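PDB 5NF4: minor fimbrium tip subunit Mfa3 from Porphyromonas gingivalis ATCC 33277, which forms part of the tip of the minor fimbriae, filamentous pili that mediate biofilm formation and adhesion to host cells and other oral bacteria. Local coordinates for residues L210-Y222 with E230-R242. Sequence-based numbering, arbitrary orientation.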
loop_
_atom_site.group_PDB
_atom_site.type_symbol
_atom_site.label_atom_id
_atom_site.label_comp_id
_atom_site.label_asym_id
_atom_site.label_seq_id
_atom_site.Cartn_x
_atom_site.Cartn_y
_atom_site.Cartn_z
ATOM N N LEU A 210 -5.476 -10.688 26.776
ATOM C CA LEU A 210 -4.769 -10.827 25.505
ATOM C C LEU A 210 -3.314 -11.167 25.733
ATOM O O LEU A 210 -2.644 -10.509 26.512
ATOM C CB LEU A 210 -4.868 -9.539 24.675
ATOM C CG LEU A 210 -4.152 -9.496 23.317
ATOM C CD1 LEU A 210 -4.795 -10.459 22.312
ATOM C CD2 LEU A 210 -4.134 -8.069 22.748
ATOM N N GLN A 211 -2.828 -12.193 25.043
ATOM C CA GLN A 211 -1.420 -12.558 25.125
ATOM C C GLN A 211 -0.683 -12.024 23.906
ATOM O O GLN A 211 0.392 -11.451 24.020
ATOM C CB GLN A 211 -1.260 -14.070 25.218
ATOM C CG GLN A 211 0.170 -14.533 25.254
ATOM C CD GLN A 211 0.273 -16.038 25.193
ATOM O OE1 GLN A 211 -0.371 -16.749 25.967
ATOM N NE2 GLN A 211 1.069 -16.536 24.252
ATOM N N LYS A 212 -1.262 -12.210 22.730
ATOM C CA LYS A 212 -0.655 -11.642 21.536
ATOM C C LYS A 212 -1.539 -11.671 20.321
ATOM O O LYS A 212 -2.551 -12.373 20.277
ATOM C CB LYS A 212 0.644 -12.359 21.188
ATOM C CG LYS A 212 0.478 -13.773 20.749
ATOM C CD LYS A 212 1.827 -14.276 20.251
ATOM C CE LYS A 212 1.855 -15.757 20.053
ATOM N NZ LYS A 212 3.199 -16.201 19.595
ATOM N N ILE A 213 -1.093 -10.915 19.323
ATOM C CA ILE A 213 -1.770 -10.775 18.057
ATOM C C ILE A 213 -0.757 -10.952 16.941
ATOM O O ILE A 213 0.292 -10.316 16.952
ATOM C CB ILE A 213 -2.428 -9.389 17.873
ATOM C CG1 ILE A 213 -3.242 -8.987 19.094
ATOM C CG2 ILE A 213 -3.270 -9.388 16.579
ATOM C CD1 ILE A 213 -3.872 -7.600 18.960
ATOM N N GLU A 214 -1.089 -11.798 15.978
ATOM C CA GLU A 214 -0.220 -12.088 14.844
ATOM C C GLU A 214 -0.958 -11.920 13.533
ATOM O O GLU A 214 -2.075 -12.400 13.387
ATOM C CB GLU A 214 0.296 -13.528 14.890
ATOM C CG GLU A 214 1.218 -13.841 16.031
ATOM C CD GLU A 214 1.394 -15.338 16.227
ATOM O OE1 GLU A 214 0.425 -15.998 16.673
ATOM O OE2 GLU A 214 2.490 -15.850 15.929
ATOM N N LEU A 215 -0.290 -11.311 12.567
ATOM C CA LEU A 215 -0.743 -11.292 11.177
ATOM C C LEU A 215 -0.162 -12.476 10.418
ATOM O O LEU A 215 1.052 -12.673 10.399
ATOM C CB LEU A 215 -0.326 -9.984 10.512
ATOM C CG LEU A 215 -0.467 -9.910 8.986
ATOM C CD1 LEU A 215 -1.907 -10.035 8.498
ATOM C CD2 LEU A 215 0.164 -8.635 8.533
ATOM N N CYS A 216 -1.047 -13.265 9.806
ATOM C CA CYS A 216 -0.672 -14.491 9.131
ATOM C C CYS A 216 -1.003 -14.443 7.628
ATOM O O CYS A 216 -1.990 -13.802 7.218
ATOM C CB CYS A 216 -1.381 -15.673 9.770
ATOM S SG CYS A 216 -0.930 -15.848 11.536
ATOM N N ASN A 217 -0.190 -15.168 6.848
ATOM C CA ASN A 217 -0.310 -15.313 5.383
ATOM C C ASN A 217 -0.080 -14.012 4.623
ATOM O O ASN A 217 -0.531 -13.871 3.497
ATOM C CB ASN A 217 -1.673 -15.870 4.955
ATOM C CG ASN A 217 -1.884 -17.326 5.340
ATOM O OD1 ASN A 217 -0.967 -18.045 5.765
ATOM N ND2 ASN A 217 -3.128 -17.758 5.219
ATOM N N ALA A 218 0.648 -13.081 5.215
ATOM C CA ALA A 218 0.953 -11.854 4.480
ATOM C C ALA A 218 1.766 -12.178 3.220
ATOM O O ALA A 218 2.602 -13.068 3.183
ATOM C CB ALA A 218 1.713 -10.873 5.367
ATOM N N ASN A 219 1.521 -11.401 2.179
ATOM C CA ASN A 219 2.292 -11.516 0.950
ATOM C C ASN A 219 3.749 -11.144 1.191
ATOM O O ASN A 219 4.035 -10.164 1.859
ATOM C CB ASN A 219 1.655 -10.595 -0.087
ATOM C CG ASN A 219 2.170 -10.821 -1.510
ATOM O OD1 ASN A 219 3.121 -11.559 -1.770
ATOM N ND2 ASN A 219 1.546 -10.124 -2.438
ATOM N N VAL A 220 4.672 -11.922 0.626
ATOM C CA VAL A 220 6.083 -11.610 0.712
ATOM C C VAL A 220 6.418 -10.361 -0.110
ATOM O O VAL A 220 7.314 -9.609 0.228
ATOM C CB VAL A 220 6.914 -12.786 0.167
ATOM C CG1 VAL A 220 8.294 -12.391 -0.313
ATOM C CG2 VAL A 220 7.032 -13.809 1.236
ATOM N N HIS A 221 5.714 -10.238 -1.218
ATOM C CA HIS A 221 6.046 -9.242 -2.233
ATOM C C HIS A 221 5.093 -8.081 -2.352
ATOM O O HIS A 221 3.868 -8.238 -2.299
ATOM C CB HIS A 221 6.082 -9.883 -3.600
ATOM C CG HIS A 221 7.135 -10.924 -3.773
ATOM N ND1 HIS A 221 6.839 -12.273 -3.797
ATOM C CD2 HIS A 221 8.479 -10.828 -3.912
ATOM C CE1 HIS A 221 7.958 -12.954 -3.962
ATOM N NE2 HIS A 221 8.971 -12.098 -4.031
ATOM N N TYR A 222 5.705 -6.936 -2.620
ATOM C CA TYR A 222 4.968 -5.795 -3.107
ATOM C C TYR A 222 5.259 -5.574 -4.583
ATOM O O TYR A 222 6.196 -6.121 -5.172
ATOM C CB TYR A 222 5.298 -4.563 -2.295
ATOM C CG TYR A 222 6.659 -3.930 -2.486
ATOM C CD1 TYR A 222 6.870 -2.945 -3.455
ATOM C CD2 TYR A 222 7.714 -4.261 -1.675
ATOM C CE1 TYR A 222 8.095 -2.371 -3.612
ATOM C CE2 TYR A 222 8.955 -3.684 -1.823
ATOM C CZ TYR A 222 9.130 -2.724 -2.803
ATOM O OH TYR A 222 10.340 -2.122 -2.969
ATOM N N GLU A 230 -2.885 -13.637 -7.651
ATOM C CA GLU A 230 -2.617 -13.983 -6.262
ATOM C C GLU A 230 -1.124 -14.035 -5.956
ATOM O O GLU A 230 -0.300 -14.266 -6.853
ATOM C CB GLU A 230 -3.240 -15.334 -5.935
ATOM C CG GLU A 230 -4.755 -15.385 -6.003
ATOM C CD GLU A 230 -5.314 -16.667 -5.448
ATOM O OE1 GLU A 230 -4.532 -17.635 -5.290
ATOM O OE2 GLU A 230 -6.519 -16.705 -5.132
ATOM N N PRO A 231 -0.769 -13.872 -4.669
ATOM C CA PRO A 231 0.623 -13.979 -4.271
ATOM C C PRO A 231 1.184 -15.353 -4.646
ATOM O O PRO A 231 0.451 -16.353 -4.692
ATOM C CB PRO A 231 0.576 -13.789 -2.743
ATOM C CG PRO A 231 -0.713 -13.032 -2.500
ATOM C CD PRO A 231 -1.652 -13.509 -3.553
ATOM N N ILE A 232 2.487 -15.400 -4.874
ATOM C CA ILE A 232 3.193 -16.655 -5.089
ATOM C C ILE A 232 3.906 -17.130 -3.825
ATOM O O ILE A 232 4.060 -18.335 -3.617
ATOM C CB ILE A 232 4.213 -16.546 -6.246
ATOM C CG1 ILE A 232 5.208 -15.397 -5.992
ATOM C CG2 ILE A 232 3.438 -16.322 -7.580
ATOM C CD1 ILE A 232 6.470 -15.412 -6.883
ATOM N N GLN A 233 4.316 -16.188 -2.985
ATOM C CA GLN A 233 5.058 -16.483 -1.759
ATOM C C GLN A 233 4.576 -15.697 -0.546
ATOM O O GLN A 233 4.087 -14.592 -0.671
ATOM C CB GLN A 233 6.553 -16.251 -1.980
ATOM C CG GLN A 233 7.127 -17.238 -3.033
ATOM C CD GLN A 233 8.590 -16.986 -3.398
ATOM O OE1 GLN A 233 9.061 -15.841 -3.475
ATOM N NE2 GLN A 233 9.329 -18.081 -3.597
ATOM N N PHE A 234 4.711 -16.308 0.642
ATOM C CA PHE A 234 4.085 -15.769 1.877
ATOM C C PHE A 234 5.068 -15.629 2.999
ATOM O O PHE A 234 5.957 -16.478 3.159
ATOM C CB PHE A 234 2.927 -16.689 2.315
ATOM C CG PHE A 234 1.931 -16.905 1.221
ATOM C CD1 PHE A 234 0.901 -16.025 1.044
ATOM C CD2 PHE A 234 2.085 -17.952 0.324
ATOM C CE1 PHE A 234 0.015 -16.187 0.024
ATOM C CE2 PHE A 234 1.200 -18.127 -0.712
ATOM C CZ PHE A 234 0.162 -17.229 -0.871
ATOM N N TYR A 235 4.920 -14.527 3.746
ATOM C CA TYR A 235 5.756 -14.209 4.884
ATOM C C TYR A 235 5.307 -15.022 6.095
ATOM O O TYR A 235 4.155 -15.434 6.172
ATOM C CB TYR A 235 5.680 -12.715 5.199
ATOM C CG TYR A 235 6.862 -12.189 5.949
ATOM C CD1 TYR A 235 8.118 -12.100 5.352
ATOM C CD2 TYR A 235 6.723 -11.764 7.236
ATOM C CE1 TYR A 235 9.171 -11.602 6.037
ATOM C CE2 TYR A 235 7.783 -11.280 7.950
ATOM C CZ TYR A 235 9.012 -11.216 7.344
ATOM O OH TYR A 235 10.057 -10.722 8.045
ATOM N N GLY A 236 6.230 -15.242 7.014
ATOM C CA GLY A 236 5.918 -15.942 8.256
ATOM C C GLY A 236 5.055 -15.051 9.130
ATOM O O GLY A 236 4.761 -13.914 8.812
ATOM N N PRO A 237 4.671 -15.559 10.291
ATOM C CA PRO A 237 3.779 -14.804 11.167
ATOM C C PRO A 237 4.448 -13.544 11.711
ATOM O O PRO A 237 5.614 -13.536 12.079
ATOM C CB PRO A 237 3.462 -15.810 12.277
ATOM C CG PRO A 237 4.672 -16.718 12.301
ATOM C CD PRO A 237 5.030 -16.871 10.834
ATOM N N VAL A 238 3.684 -12.461 11.697
ATOM C CA VAL A 238 4.121 -11.169 12.177
ATOM C C VAL A 238 3.418 -10.782 13.471
ATOM O O VAL A 238 2.220 -10.511 13.432
ATOM C CB VAL A 238 3.805 -10.101 11.103
ATOM C CG1 VAL A 238 4.208 -8.679 11.567
ATOM C CG2 VAL A 238 4.465 -10.458 9.808
ATOM N N GLU A 239 4.129 -10.744 14.598
ATOM C CA GLU A 239 3.526 -10.323 15.850
ATOM C C GLU A 239 3.309 -8.814 15.743
ATOM O O GLU A 239 4.253 -8.075 15.487
ATOM C CB GLU A 239 4.400 -10.693 17.048
ATOM C CG GLU A 239 3.646 -10.552 18.349
ATOM C CD GLU A 239 4.460 -10.967 19.561
ATOM O OE1 GLU A 239 4.106 -10.530 20.672
ATOM O OE2 GLU A 239 5.440 -11.727 19.407
ATOM N N LEU A 240 2.067 -8.359 15.882
ATOM C CA LEU A 240 1.763 -6.919 15.772
ATOM C C LEU A 240 2.398 -6.094 16.875
ATOM O O LEU A 240 2.707 -6.590 17.944
ATOM C CB LEU A 240 0.253 -6.672 15.771
ATOM C CG LEU A 240 -0.555 -7.388 14.674
ATOM C CD1 LEU A 240 -1.968 -6.838 14.647
ATOM C CD2 LEU A 240 0.066 -7.307 13.270
ATOM N N ARG A 241 2.593 -4.813 16.606
ATOM C CA ARG A 241 3.274 -3.958 17.554
ATOM C C ARG A 241 2.277 -3.079 18.277
ATOM O O ARG A 241 1.461 -2.387 17.661
ATOM C CB ARG A 241 4.341 -3.118 16.847
ATOM C CG ARG A 241 5.560 -3.949 16.454
ATOM C CD ARG A 241 6.769 -3.087 16.137
ATOM N NE ARG A 241 7.908 -3.889 15.687
ATOM C CZ ARG A 241 9.049 -3.385 15.219
ATOM N NH1 ARG A 241 9.222 -2.071 15.140
ATOM N NH2 ARG A 241 10.023 -4.198 14.828
ATOM N N ARG A 242 2.353 -3.128 19.591
ATOM C CA ARG A 242 1.504 -2.322 20.439
ATOM C C ARG A 242 1.945 -0.880 20.372
ATOM O O ARG A 242 3.121 -0.582 20.512
ATOM C CB ARG A 242 1.552 -2.814 21.871
ATOM C CG ARG A 242 0.568 -2.125 22.804
ATOM C CD ARG A 242 0.715 -2.595 24.252
ATOM N NE ARG A 242 -0.502 -2.276 24.981
ATOM C CZ ARG A 242 -1.018 -3.006 25.959
ATOM N NH1 ARG A 242 -0.403 -4.109 26.391
ATOM N NH2 ARG A 242 -2.158 -2.615 26.507
HETATM O O HOH W 1 2.182 -13.057 7.756
HETATM O O HOH W 2 2.244 -16.462 7.794
HETATM O O HOH W 3 4.225 -13.185 -3.721
#
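Asn-219 OD1 is gripped by two donors, and its amide lies against Pro-231 of the other segment, with OD1 3.5 Å from Pro-231 CB. His-221 N donates to Asn-219 OD1 at 3.0 Å, closing an Asx turn; this N-H comes from above the carbonyl plane. A water also donates to OD1 and links it to His-221 ND1 and Gln-233 N. CG of Asn-219 stands opposite its backbone N (chi1 -168°), which carries the amide to the proline. Its ND2 hydrogen-bonds to Glu-255 O. The His-221 ring and the Gln-233 amide are nearly coplanar, 8° apart, with OE1 at the ring edge by CE1. Val-220 N donates to Gln-233 O, and Tyr-235 N to Ala-218 O at 2.8 Å. Between the single bridge of Asn-219 with Phe-234 and the strands, two waters join Leu-215, Asn-217 and Ala-218 to Tyr-235 and Gly-236. Strands 210-216 and 238-242 then pair antiparallel, with Leu-215 and Val-238 bonded both ways. Leu-240 crosses Ile-213 at a slant, its CD1 tight against Ile-213 CG2 at 3.5 Å; both side chains also touch strand 180-205. The chemistry implies antiparallel pairing carried past the strand ends by backbone bonds and water.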